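Local coordinates for inorganic pyrophosphatase (Shewanella sp. AS-11, PDB 6LL8), which probably hydrolyses diphosphate to two phosphates as a manganese-dependent enzyme of the family II (DHH) inorganic pyrophosphatases, held here with magnesium and an imidodiphosphate analogue of the substrate, at residues 7-10 / 15-18; 71-76 / 115-120; 94-99 / 202-207; 142-147 / 158-163. All blocks are in the same frame, centred on the assembly; numbering follows the deposited sequence.

Contact 1 (7-10 / 15-18); sequences VGHK and DSIC. With MG (magnesium ion), chain C; MG (magnesium ion), chain D.
His9 and Ser16 meet in the metal site of the DHH domain, where the loop that leaves strand 4-7 runs past the beginning of helix 14-29. This pair illustrates how a first-shell ligand is positioned by a second-shell hydroxyl. Ser16 OG accepts the backbone N-H of His9 at 3.1 Å (N-H...O angle 153°) and in turn is hydrogen-bonded to Asp73, another ligand of the same magnesium. The hydroxyl also lies over one face of the His9 imidazole, displaced toward the rim, with His9 CD2 3.1 Å from Ser16 OG. His9 CG sits between the backbone N and the carbonyl carbon (chi1 51°), which folds the ring back beneath that hydroxyl and aims NE2 at the metal, 2.2 Å from the magnesium of chain C. At the other side of the ring, His9 ND1 gives its hydrogen to Lys10 O at 2.9 Å; the oxygen lies nearly in the ring plane, so the imidazole is gripped at both nitrogens. Gly8 CA approaches Ser16 OG to 3.5 Å, leaving no room there for a side chain. A water accepts from Gly8 N and lies 3.0 Å from Ser16 O. Replacing Ser16 by an alanine would probably leave the His9 N-H and Asp73 OD2 without their shared partner and strip the hydroxyl from one face of the ring. One residue earlier, Asp15 OD2 binds the magnesium of chain D, alongside Asp73, His95 and Asp147. One buried hydroxyl, bonded to both the His9 N-H and Asp73 OD2, thus links two ligands of one magnesium.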
loop_
_atom_site.group_PDB
_atom_site.type_symbol
_atom_site.label_atom_id
_atom_site.label_comp_id
_atom_site.label_asym_id
_atom_site.label_seq_id
_atom_site.Cartn_x
_atom_site.Cartn_y
_atom_site.Cartn_z
ATOM N N VAL A 7 -6.459 2.324 11.422
ATOM C CA VAL A 7 -5.164 1.664 11.166
ATOM C C VAL A 7 -5.187 0.978 9.802
ATOM O O VAL A 7 -6.133 0.273 9.431
ATOM C CB VAL A 7 -4.787 0.736 12.308
ATOM C CG1 VAL A 7 -5.770 -0.364 12.481
ATOM C CG2 VAL A 7 -3.398 0.171 12.138
ATOM N N GLY A 8 -4.092 1.182 9.097
ATOM C CA GLY A 8 -3.871 0.582 7.784
ATOM C C GLY A 8 -3.139 -0.731 7.849
ATOM O O GLY A 8 -3.068 -1.388 8.877
ATOM N N HIS A 9 -2.642 -1.157 6.698
ATOM C CA HIS A 9 -2.085 -2.512 6.608
ATOM C C HIS A 9 -0.787 -2.659 7.380
ATOM O O HIS A 9 -0.016 -1.707 7.542
ATOM C CB HIS A 9 -1.960 -2.997 5.154
ATOM C CG HIS A 9 -1.261 -2.116 4.168
ATOM N ND1 HIS A 9 0.115 -1.955 4.115
ATOM C CD2 HIS A 9 -1.759 -1.386 3.139
ATOM C CE1 HIS A 9 0.383 -1.119 3.082
ATOM N NE2 HIS A 9 -0.738 -0.755 2.470
ATOM N N LYS A 10 -0.491 -3.909 7.738
ATOM C CA LYS A 10 0.859 -4.308 8.119
ATOM C C LYS A 10 1.837 -3.797 7.070
ATOM O O LYS A 10 1.519 -3.763 5.892
ATOM C CB LYS A 10 0.941 -5.823 8.246
ATOM C CG LYS A 10 0.350 -6.432 9.501
ATOM C CD LYS A 10 0.606 -7.914 9.616
ATOM C CE LYS A 10 0.252 -8.461 10.976
ATOM N NZ LYS A 10 0.626 -9.900 11.002
ATOM N N ASP A 15 -0.231 5.758 2.057
ATOM C CA ASP A 15 -1.694 5.771 2.090
ATOM C C ASP A 15 -2.206 5.279 3.431
ATOM O O ASP A 15 -3.098 5.899 4.029
ATOM C CB ASP A 15 -2.220 4.912 0.947
ATOM C CG ASP A 15 -3.679 5.009 0.591
ATOM O OD1 ASP A 15 -4.291 6.068 0.921
ATOM O OD2 ASP A 15 -4.201 4.088 -0.078
ATOM N N SER A 16 -1.660 4.194 3.940
ATOM C CA SER A 16 -2.082 3.638 5.230
ATOM C C SER A 16 -1.785 4.603 6.375
ATOM O O SER A 16 -2.569 4.656 7.330
ATOM C CB SER A 16 -1.428 2.293 5.477
ATOM O OG SER A 16 -2.112 1.225 4.846
ATOM N N ILE A 17 -0.644 5.262 6.374
ATOM C CA ILE A 17 -0.258 6.178 7.474
ATOM C C ILE A 17 -1.050 7.464 7.354
ATOM O O ILE A 17 -1.687 7.932 8.315
ATOM C CB ILE A 17 1.254 6.423 7.476
ATOM C CG1 ILE A 17 2.004 5.126 7.759
ATOM C CG2 ILE A 17 1.615 7.543 8.423
ATOM C CD1 ILE A 17 1.768 4.500 9.120
ATOM N N CYS A 18 -0.972 8.099 6.198
ATOM C CA CYS A 18 -1.625 9.403 5.992
ATOM C C CYS A 18 -3.124 9.255 6.079
ATOM O O CYS A 18 -3.804 10.150 6.587
ATOM C CB CYS A 18 -1.190 10.020 4.670
ATOM S SG CYS A 18 0.606 10.350 4.614
HETATM MG MG MG C . -1.138 0.824 0.966
HETATM MG MG MG D . -3.435 2.409 -1.097
HETATM O O HOH W 1 -1.837 2.940 9.623
#

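Contact 2 (71-76 / 115-120). Unlike the reference sequence in segment 115-120: Ser117 (reference Arg). With MG (magnesium ion), chain C; MG (magnesium ion), chain D; 2PN (imidodiphosphoric acid), chain I.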
loop_
_atom_site.group_PDB
_atom_site.type_symbol
_atom_site.label_atom_id
_atom_site.label_comp_id
_atom_site.label_asym_id
_atom_site.label_seq_id
_atom_site.Cartn_x
_atom_site.Cartn_y
_atom_site.Cartn_z
ATOM N N ILE A 71 -10.527 0.113 9.650
ATOM C CA ILE A 71 -9.469 -0.417 8.776
ATOM C C ILE A 71 -9.302 0.532 7.589
ATOM O O ILE A 71 -10.278 0.948 6.985
ATOM C CB ILE A 71 -9.835 -1.826 8.307
ATOM C CG1 ILE A 71 -9.954 -2.813 9.470
ATOM C CG2 ILE A 71 -8.892 -2.327 7.215
ATOM C CD1 ILE A 71 -8.677 -3.231 10.100
ATOM N N VAL A 72 -8.058 0.781 7.211
ATOM C CA VAL A 72 -7.697 1.607 6.037
ATOM C C VAL A 72 -6.857 0.758 5.092
ATOM O O VAL A 72 -5.896 0.121 5.510
ATOM C CB VAL A 72 -6.933 2.860 6.500
ATOM C CG1 VAL A 72 -6.560 3.753 5.339
ATOM C CG2 VAL A 72 -7.713 3.640 7.534
ATOM N N ASP A 73 -7.172 0.841 3.803
ATOM C CA ASP A 73 -6.220 0.477 2.733
ATOM C C ASP A 73 -5.981 -1.031 2.625
ATOM O O ASP A 73 -4.983 -1.412 1.999
ATOM C CB ASP A 73 -4.931 1.271 2.874
ATOM C CG ASP A 73 -3.951 1.270 1.745
ATOM O OD1 ASP A 73 -4.365 1.390 0.553
ATOM O OD2 ASP A 73 -2.757 1.219 2.072
ATOM N N HIS A 74 -6.886 -1.858 3.111
ATOM C CA HIS A 74 -6.927 -3.303 2.821
ATOM C C HIS A 74 -8.224 -3.888 3.355
ATOM O O HIS A 74 -8.893 -3.229 4.153
ATOM C CB HIS A 74 -5.728 -4.033 3.440
ATOM C CG HIS A 74 -5.840 -4.209 4.898
ATOM N ND1 HIS A 74 -6.286 -5.401 5.450
ATOM C CD2 HIS A 74 -5.556 -3.349 5.890
ATOM C CE1 HIS A 74 -6.274 -5.206 6.770
ATOM N NE2 HIS A 74 -5.818 -3.995 7.095
ATOM N N SER A 75 -8.490 -5.154 3.035
ATOM C CA SER A 75 -9.552 -5.896 3.724
ATOM C C SER A 75 -9.162 -7.359 3.931
ATOM O O SER A 75 -10.011 -8.251 3.773
ATOM C CB SER A 75 -10.884 -5.738 3.055
ATOM O OG SER A 75 -10.871 -6.169 1.701
ATOM N N GLU A 76 -7.914 -7.585 4.340
ATOM C CA GLU A 76 -7.317 -8.932 4.415
ATOM C C GLU A 76 -6.954 -9.324 5.838
ATOM O O GLU A 76 -6.308 -8.552 6.549
ATOM C CB GLU A 76 -5.998 -8.964 3.629
ATOM C CG GLU A 76 -6.116 -8.593 2.167
ATOM C CD GLU A 76 -6.892 -9.542 1.281
ATOM O OE1 GLU A 76 -6.912 -10.741 1.544
ATOM O OE2 GLU A 76 -7.493 -9.047 0.325
ATOM N N GLY A 115 -7.664 5.149 -7.311
ATOM C CA GLY A 115 -6.205 5.095 -7.169
ATOM C C GLY A 115 -5.659 5.134 -5.772
ATOM O O GLY A 115 -4.522 4.730 -5.603
ATOM N N CYS A 116 -6.407 5.601 -4.784
ATOM C CA CYS A 116 -5.836 5.805 -3.445
ATOM C C CYS A 116 -6.935 5.781 -2.388
ATOM O O CYS A 116 -7.997 6.381 -2.615
ATOM C CB CYS A 116 -5.069 7.105 -3.432
ATOM S SG CYS A 116 -4.209 7.420 -1.883
ATOM N N SER A 117 -6.669 5.185 -1.228
ATOM C CA SER A 117 -7.653 5.245 -0.141
ATOM C C SER A 117 -7.937 6.685 0.238
ATOM O O SER A 117 -9.071 7.017 0.629
ATOM C CB SER A 117 -7.178 4.507 1.092
ATOM O OG SER A 117 -6.948 3.135 0.876
ATOM N N ASN A 118 -6.949 7.557 0.185
ATOM C CA ASN A 118 -7.133 8.967 0.584
ATOM C C ASN A 118 -8.061 9.696 -0.373
ATOM O O ASN A 118 -8.655 10.697 0.063
ATOM C CB ASN A 118 -5.798 9.691 0.781
ATOM C CG ASN A 118 -5.206 9.471 2.155
ATOM O OD1 ASN A 118 -5.559 10.220 3.074
ATOM N ND2 ASN A 118 -4.413 8.422 2.347
ATOM N N THR A 119 -8.222 9.232 -1.605
ATOM C CA THR A 119 -9.258 9.797 -2.510
ATOM C C THR A 119 -10.629 9.542 -1.900
ATOM O O THR A 119 -11.520 10.426 -1.925
ATOM C CB THR A 119 -9.100 9.233 -3.906
ATOM O OG1 THR A 119 -7.798 9.612 -4.351
ATOM C CG2 THR A 119 -10.160 9.714 -4.865
ATOM N N VAL A 120 -10.835 8.337 -1.386
ATOM C CA VAL A 120 -12.119 7.981 -0.746
ATOM C C VAL A 120 -12.267 8.761 0.567
ATOM O O VAL A 120 -13.355 9.247 0.884
ATOM C CB VAL A 120 -12.216 6.472 -0.522
ATOM C CG1 VAL A 120 -13.622 6.130 -0.020
ATOM C CG2 VAL A 120 -11.902 5.691 -1.780
HETATM MG MG MG C . -1.138 0.824 0.966
HETATM MG MG MG D . -3.435 2.409 -1.097
HETATM P P1 2PN I . -1.534 0.036 -2.015
HETATM O O1 2PN I . -1.462 -0.389 -0.551
HETATM O O2 2PN I . -0.273 0.719 -2.476
HETATM O O3 2PN I . -2.774 0.869 -2.278
HETATM N N1 2PN I . -1.705 -1.343 -2.896
HETATM P P2 2PN I . -0.743 -2.189 -3.936
HETATM O O4 2PN I . -0.778 -3.619 -3.404
HETATM O O5 2PN I . 0.655 -1.615 -3.864
HETATM O O6 2PN I . -1.353 -2.083 -5.312
#
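Asp73 holds CG anti to its backbone N (chi1 -167°), while Ser117 turns OG beside its own backbone N and anti to the carbonyl carbon (chi1 -61°); these two choices bring hydroxyl and carboxylate together. Ser117 OG lies 3.1 Å from Asp73 OD1, though its one proton has another acceptor within reach. The carboxylate is a bridge between metals: Asp73 OD2 is 2.0 Å from the magnesium of chain C, and Asp73 OD1 binds the magnesium of chain D. Each of these ions also takes an oxygen of the imidodiphosphate, O1 on the first and O3 on the second. Asp73 OD2 has a further partner in Ser16, so both oxygens of the group are engaged and its rotation is fixed. Asp73 follows strand 68-72, which lies inside the parallel sheet of the DHH domain between strands 4-7 and 88-94, and its left-handed backbone (phi 72°) breaks the strand right where the metals gather. Facing it is the start of helix 117-128, with Cys116 at the N-cap: Cys116 SG accepts a weak 3.4 Å bond from Asn118 N. Ser117 N is hydrogen-bonded to Asp15 OD2, another metal ligand, and the positive end of the helix is likely to ease the gathering of carboxylates there. On the carbon side of the serine, Val72 CG1 lies 4.4 Å from Ser117 CB. Farther along the loop, the His74 ring carries Ile71 CG2 over one face, and Glu76 N donates to His74 ND1 at 2.9 Å.

Contact 3 (94-99 / 202-207); sequences DHHKLG and DFKDFN. With MG (magnesium ion), chain D; CA (calcium ion), chain H; 2PN (imidodiphosphoric acid), chain I.
His96 CA lies 12.6 Å from Lys204 CA across the cleft between the DHH and DHHA2 domains, the loop after strand 88-94 facing edge strand 203-208. Asp94, His95 and His96 are the DHH motif of the family; its first histidine, His95, binds the magnesium of chain D through NE2, and its second, His96, meets the ligand. The side chains of His96 and Lys204 come from opposite directions and close on the imidodiphosphate. His96 NE2 accepts the bridging N1-H of the ligand at 2.8 Å, N1 lying at the ring edge. His96 ND1 donates to the syn lone pair of Asp94 OD1 at 2.7 Å, almost perfectly straight (179°). That same oxygen takes His95 N from above the carboxylate plane. Lys204, extended beyond CG, sends NZ to both phosphoryl groups, 2.7 Å from ligand O1 and 3.0 Å from ligand O4. Were an alanine to replace His96, the ligand N-H would probably be left without its acceptor and Asp94 OD1 without the histidine N-H on its syn lone pair. Lys97 CE lies 4.2 Å from Phe206 CD2, while Lys97 NZ makes a salt bridge with Glu76 OE2 and donates to a water, 2.9 Å away, that donates to Asn207 O.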
loop_
_atom_site.group_PDB
_atom_site.type_symbol
_atom_site.label_atom_id
_atom_site.label_comp_id
_atom_site.label_asym_id
_atom_site.label_seq_id
_atom_site.Cartn_x
_atom_site.Cartn_y
_atom_site.Cartn_z
ATOM N N ASP A 94 -11.172 1.791 1.643
ATOM C CA ASP A 94 -10.170 1.043 0.865
ATOM C C ASP A 94 -10.443 1.169 -0.613
ATOM O O ASP A 94 -11.469 1.696 -1.047
ATOM C CB ASP A 94 -10.154 -0.421 1.313
ATOM C CG ASP A 94 -8.996 -1.238 0.782
ATOM O OD1 ASP A 94 -7.935 -0.621 0.462
ATOM O OD2 ASP A 94 -9.132 -2.465 0.704
ATOM N N HIS A 95 -9.532 0.597 -1.391
ATOM C CA HIS A 95 -9.544 0.566 -2.866
ATOM C C HIS A 95 -8.932 -0.738 -3.391
ATOM O O HIS A 95 -8.455 -0.772 -4.516
ATOM C CB HIS A 95 -8.858 1.806 -3.428
ATOM C CG HIS A 95 -7.394 1.959 -3.125
ATOM N ND1 HIS A 95 -6.525 2.406 -4.088
ATOM C CD2 HIS A 95 -6.656 1.821 -1.997
ATOM C CE1 HIS A 95 -5.315 2.517 -3.528
ATOM N NE2 HIS A 95 -5.345 2.176 -2.259
ATOM N N HIS A 96 -8.943 -1.790 -2.576
ATOM C CA HIS A 96 -8.477 -3.132 -2.959
ATOM C C HIS A 96 -9.647 -4.068 -3.224
ATOM O O HIS A 96 -10.805 -3.744 -2.910
ATOM C CB HIS A 96 -7.580 -3.739 -1.866
ATOM C CG HIS A 96 -6.250 -3.075 -1.756
ATOM N ND1 HIS A 96 -6.037 -1.919 -1.000
ATOM C CD2 HIS A 96 -5.040 -3.389 -2.296
ATOM C CE1 HIS A 96 -4.756 -1.569 -1.123
ATOM N NE2 HIS A 96 -4.121 -2.456 -1.892
ATOM N N LYS A 97 -9.333 -5.244 -3.740
ATOM C CA LYS A 97 -10.267 -6.361 -3.773
ATOM C C LYS A 97 -10.851 -6.597 -2.393
ATOM O O LYS A 97 -10.264 -6.217 -1.368
ATOM C CB LYS A 97 -9.525 -7.603 -4.252
ATOM C CG LYS A 97 -8.562 -8.224 -3.253
ATOM C CD LYS A 97 -7.768 -9.356 -3.891
ATOM C CE LYS A 97 -6.729 -9.979 -2.996
ATOM N NZ LYS A 97 -7.316 -10.694 -1.842
ATOM N N LEU A 98 -11.988 -7.271 -2.377
ATOM C CA LEU A 98 -12.613 -7.658 -1.107
ATOM C C LEU A 98 -11.925 -8.912 -0.586
ATOM O O LEU A 98 -11.989 -9.966 -1.210
ATOM C CB LEU A 98 -14.099 -7.895 -1.299
ATOM C CG LEU A 98 -14.871 -8.223 -0.033
ATOM C CD1 LEU A 98 -14.742 -7.108 1.000
ATOM C CD2 LEU A 98 -16.320 -8.491 -0.350
ATOM N N GLY A 99 -11.251 -8.756 0.538
ATOM C CA GLY A 99 -10.535 -9.843 1.182
ATOM C C GLY A 99 -11.371 -10.569 2.186
ATOM O O GLY A 99 -12.600 -10.457 2.245
ATOM N N ASP A 202 7.957 -2.897 1.212
ATOM C CA ASP A 202 6.603 -2.706 0.665
ATOM C C ASP A 202 6.066 -4.075 0.318
ATOM O O ASP A 202 5.854 -4.382 -0.869
ATOM C CB ASP A 202 6.645 -1.762 -0.515
ATOM C CG ASP A 202 5.336 -1.426 -1.167
ATOM O OD1 ASP A 202 4.293 -1.779 -0.586
ATOM O OD2 ASP A 202 5.415 -0.727 -2.227
ATOM N N PHE A 203 5.911 -4.878 1.341
ATOM C CA PHE A 203 5.651 -6.318 1.242
ATOM C C PHE A 203 4.299 -6.649 1.819
ATOM O O PHE A 203 3.968 -6.131 2.893
ATOM C CB PHE A 203 6.761 -7.051 1.997
ATOM C CG PHE A 203 6.624 -8.551 1.984
ATOM C CD1 PHE A 203 5.885 -9.181 2.969
ATOM C CD2 PHE A 203 7.220 -9.295 0.982
ATOM C CE1 PHE A 203 5.757 -10.556 2.964
ATOM C CE2 PHE A 203 7.057 -10.680 0.971
ATOM C CZ PHE A 203 6.325 -11.287 1.961
ATOM N N LYS A 204 3.559 -7.507 1.130
ATOM C CA LYS A 204 2.255 -7.977 1.590
ATOM C C LYS A 204 2.148 -9.476 1.393
ATOM O O LYS A 204 2.551 -9.996 0.352
ATOM C CB LYS A 204 1.124 -7.311 0.815
ATOM C CG LYS A 204 1.044 -5.804 1.043
ATOM C CD LYS A 204 -0.034 -5.176 0.178
ATOM C CE LYS A 204 -0.134 -3.672 0.403
ATOM N NZ LYS A 204 -1.179 -3.094 -0.457
ATOM N N ASP A 205 1.561 -10.139 2.366
ATOM C CA ASP A 205 1.139 -11.540 2.250
ATOM C C ASP A 205 -0.312 -11.591 1.797
ATOM O O ASP A 205 -1.157 -10.778 2.225
ATOM C CB ASP A 205 1.314 -12.301 3.553
ATOM C CG ASP A 205 2.706 -12.834 3.791
ATOM O OD1 ASP A 205 3.328 -13.298 2.813
ATOM O OD2 ASP A 205 3.173 -12.804 4.940
ATOM N N PHE A 206 -0.593 -12.585 0.989
ATOM C CA PHE A 206 -1.923 -12.898 0.445
ATOM C C PHE A 206 -2.214 -14.358 0.699
ATOM O O PHE A 206 -1.375 -15.218 0.406
ATOM C CB PHE A 206 -1.962 -12.650 -1.060
ATOM C CG PHE A 206 -1.731 -11.205 -1.417
ATOM C CD1 PHE A 206 -0.445 -10.714 -1.581
ATOM C CD2 PHE A 206 -2.791 -10.322 -1.517
ATOM C CE1 PHE A 206 -0.216 -9.384 -1.850
ATOM C CE2 PHE A 206 -2.562 -8.991 -1.817
ATOM C CZ PHE A 206 -1.275 -8.514 -1.964
ATOM N N ASN A 207 -3.424 -14.635 1.146
ATOM C CA ASN A 207 -3.973 -16.009 1.156
ATOM C C ASN A 207 -4.723 -16.217 -0.153
ATOM O O ASN A 207 -5.797 -15.598 -0.353
ATOM C CB ASN A 207 -4.891 -16.173 2.354
ATOM C CG ASN A 207 -5.473 -17.549 2.438
ATOM O OD1 ASN A 207 -5.291 -18.356 1.554
ATOM N ND2 ASN A 207 -6.199 -17.787 3.498
HETATM MG MG MG D . -3.435 2.409 -1.097
HETATM CA CA CA H . -15.054 -11.033 3.230
HETATM P P1 2PN I . -1.534 0.036 -2.015
HETATM O O1 2PN I . -1.462 -0.389 -0.551
HETATM O O2 2PN I . -0.273 0.719 -2.476
HETATM O O3 2PN I . -2.774 0.869 -2.278
HETATM N N1 2PN I . -1.705 -1.343 -2.896
HETATM P P2 2PN I . -0.743 -2.189 -3.936
HETATM O O4 2PN I . -0.778 -3.619 -3.404
HETATM O O5 2PN I . 0.655 -1.615 -3.864
HETATM O O6 2PN I . -1.353 -2.083 -5.312
HETATM O O HOH W 2 -5.549 -12.946 -1.515
#

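Contact 4 (142-147 / 158-163). With MG (magnesium ion), chain D; MG (magnesium ion), chain F; 2PN (imidodiphosphoric acid), chain I.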
loop_
_atom_site.group_PDB
_atom_site.type_symbol
_atom_site.label_atom_id
_atom_site.label_comp_id
_atom_site.label_asym_id
_atom_site.label_seq_id
_atom_site.Cartn_x
_atom_site.Cartn_y
_atom_site.Cartn_z
ATOM N N CYS A 142 -0.093 13.925 -0.998
ATOM C CA CYS A 142 1.117 13.102 -1.205
ATOM C C CYS A 142 0.727 11.633 -1.313
ATOM O O CYS A 142 1.281 10.902 -2.162
ATOM C CB CYS A 142 2.126 13.293 -0.093
ATOM S SG CYS A 142 2.953 14.885 -0.116
ATOM N N ALA A 143 -0.146 11.156 -0.440
ATOM C CA ALA A 143 -0.539 9.744 -0.508
ATOM C C ALA A 143 -1.121 9.397 -1.876
ATOM O O ALA A 143 -0.803 8.326 -2.434
ATOM C CB ALA A 143 -1.536 9.421 0.571
ATOM N N ILE A 144 -1.945 10.274 -2.447
ATOM C CA ILE A 144 -2.589 9.967 -3.737
ATOM C C ILE A 144 -1.532 10.002 -4.839
ATOM O O ILE A 144 -1.562 9.158 -5.737
ATOM C CB ILE A 144 -3.761 10.923 -4.004
ATOM C CG1 ILE A 144 -4.823 10.874 -2.901
ATOM C CG2 ILE A 144 -4.374 10.603 -5.368
ATOM C CD1 ILE A 144 -5.751 12.043 -2.895
ATOM N N LEU A 145 -0.631 10.972 -4.805
ATOM C CA LEU A 145 0.472 11.019 -5.784
ATOM C C LEU A 145 1.311 9.755 -5.705
ATOM O O LEU A 145 1.804 9.265 -6.730
ATOM C CB LEU A 145 1.322 12.255 -5.524
ATOM C CG LEU A 145 0.695 13.573 -5.945
ATOM C CD1 LEU A 145 1.441 14.707 -5.263
ATOM C CD2 LEU A 145 0.691 13.745 -7.451
ATOM N N SER A 146 1.522 9.207 -4.517
ATOM C CA SER A 146 2.319 7.980 -4.336
ATOM C C SER A 146 1.557 6.785 -4.900
ATOM O O SER A 146 2.103 6.041 -5.734
ATOM C CB SER A 146 2.665 7.795 -2.883
ATOM O OG SER A 146 3.554 6.720 -2.777
ATOM N N ASP A 147 0.340 6.575 -4.433
ATOM C CA ASP A 147 -0.424 5.389 -4.868
ATOM C C ASP A 147 -0.686 5.390 -6.365
ATOM O O ASP A 147 -0.694 4.327 -6.975
ATOM C CB ASP A 147 -1.751 5.316 -4.134
ATOM C CG ASP A 147 -1.718 4.423 -2.919
ATOM O OD1 ASP A 147 -0.656 4.343 -2.310
ATOM O OD2 ASP A 147 -2.778 3.887 -2.502
ATOM N N THR A 158 -10.033 9.735 -12.831
ATOM C CA THR A 158 -10.329 11.179 -12.821
ATOM C C THR A 158 -10.569 11.663 -11.387
ATOM O O THR A 158 -10.140 12.755 -11.031
ATOM C CB THR A 158 -11.549 11.473 -13.691
ATOM O OG1 THR A 158 -11.273 10.960 -15.000
ATOM C CG2 THR A 158 -11.853 12.950 -13.717
ATOM N N ALA A 159 -11.225 10.851 -10.564
ATOM C CA ALA A 159 -11.475 11.253 -9.166
ATOM C C ALA A 159 -10.176 11.506 -8.415
ATOM O O ALA A 159 -10.102 12.431 -7.633
ATOM C CB ALA A 159 -12.318 10.248 -8.445
ATOM N N ASP A 160 -9.170 10.672 -8.651
ATOM C CA ASP A 160 -7.875 10.850 -7.959
ATOM C C ASP A 160 -7.206 12.150 -8.403
ATOM O O ASP A 160 -6.652 12.873 -7.573
ATOM C CB ASP A 160 -6.922 9.695 -8.240
ATOM C CG ASP A 160 -7.467 8.356 -7.776
ATOM O OD1 ASP A 160 -7.485 8.122 -6.540
ATOM O OD2 ASP A 160 -7.893 7.555 -8.651
ATOM N N ILE A 161 -7.249 12.448 -9.690
ATOM C CA ILE A 161 -6.620 13.669 -10.240
ATOM C C ILE A 161 -7.327 14.887 -9.678
ATOM O O ILE A 161 -6.665 15.827 -9.192
ATOM C CB ILE A 161 -6.609 13.638 -11.760
ATOM C CG1 ILE A 161 -5.753 12.481 -12.257
ATOM C CG2 ILE A 161 -6.103 14.971 -12.285
ATOM C CD1 ILE A 161 -5.818 12.227 -13.737
ATOM N N ARG A 162 -8.659 14.895 -9.731
ATOM C CA ARG A 162 -9.426 16.042 -9.206
ATOM C C ARG A 162 -9.151 16.204 -7.718
ATOM O O ARG A 162 -9.037 17.333 -7.233
ATOM C CB ARG A 162 -10.912 15.827 -9.446
ATOM C CG ARG A 162 -11.351 15.888 -10.906
ATOM C CD ARG A 162 -12.870 15.934 -11.062
ATOM N NE ARG A 162 -13.522 14.891 -10.263
ATOM C CZ ARG A 162 -13.993 13.732 -10.719
ATOM N NH1 ARG A 162 -13.959 13.451 -12.008
ATOM N NH2 ARG A 162 -14.537 12.868 -9.885
ATOM N N CYS A 163 -9.035 15.094 -6.997
ATOM C CA CYS A 163 -8.755 15.168 -5.561
ATOM C C CYS A 163 -7.375 15.802 -5.312
ATOM O O CYS A 163 -7.238 16.683 -4.464
ATOM C CB CYS A 163 -8.924 13.750 -5.061
ATOM S SG CYS A 163 -8.913 13.713 -3.279
HETATM MG MG MG D . -3.435 2.409 -1.097
HETATM MG MG MG F . 0.294 2.613 -1.347
HETATM P P1 2PN I . -1.534 0.036 -2.015
HETATM O O1 2PN I . -1.462 -0.389 -0.551
HETATM O O2 2PN I . -0.273 0.719 -2.476
HETATM O O3 2PN I . -2.774 0.869 -2.278
HETATM N N1 2PN I . -1.705 -1.343 -2.896
HETATM P P2 2PN I . -0.743 -2.189 -3.936
HETATM O O4 2PN I . -0.778 -3.619 -3.404
HETATM O O5 2PN I . 0.655 -1.615 -3.864
HETATM O O6 2PN I . -1.353 -2.083 -5.312
HETATM O O HOH W 3 2.202 2.108 -2.676
HETATM O O HOH W 4 1.166 4.634 -0.368
#
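Asp160 brings the one flat group that meets Ile144: its carboxylate stands beside the isoleucine, with Asp160 OD1 4.1 Å from Ile144 CG2. The guanidinium of Arg162, in the conformer modelled and therefore only tentatively, turns one face to Thr158 O and Ala159 CA of its own helix. The rest is apolar side-chain contact, with Ile144 CG2 also against the Asp160 carbonyl. With CG2 anti to the backbone N and CG1 beside it (chi1 -58°), Ile144 directs CG2 to helix 158-171, 3.9 Å from Asp160 CB, and its CG1-CD1 arm to Cys163, where CD1 reaches SG at 3.6 Å, a distance that holds for one of two cysteine conformers. Helix 134-147 is thereby joined to helix 158-171. One turn past Ile144, the first helix ends in Asp147, whose OD1 binds the magnesium of chain F at 2.2 Å and whose OD2 binds that of chain D at 2.1 Å. Two waters and ligand O2 also bind the former ion. Asp160, although against a hydrocarbon, does not lack polar mates: OD1 is hydrogen-bonded to Thr119 OG1, and OD2 to Gly115 N and Thr157 OG1. Such a set of partners would probably keep the buried carboxylate ionised, tying helix 158-171 to the loop before helix 117-128 (Gly115) and to that helix's first turn (Thr119), while the isoleucine supplies the apolar half of the join.

How the contacts relate
From the N terminus, contact 1 closes a short loop between strand 4-7 and helix 14-29. Contact 2 opens next, at the end of strand 68-72, and crosses contact 3: residues 94-99 fall between the two halves of contact 2, and residues 115-120 between the two halves of contact 3. Contact 4, closing a ten-residue connection between helices, lies wholly within the long span of contact 3. The first, second and fourth stay on the DHH side, where sheet and flanking helices meet, whereas the third spans to the DHHA2 strand. The magnesium of chain D gathers all four, receiving Asp15, Asp73, His95 and Asp147; Asp15-Asn118 and Thr119-Asp160 hydrogen bonds and a Glu76-Lys97 salt bridge link neighbours directly.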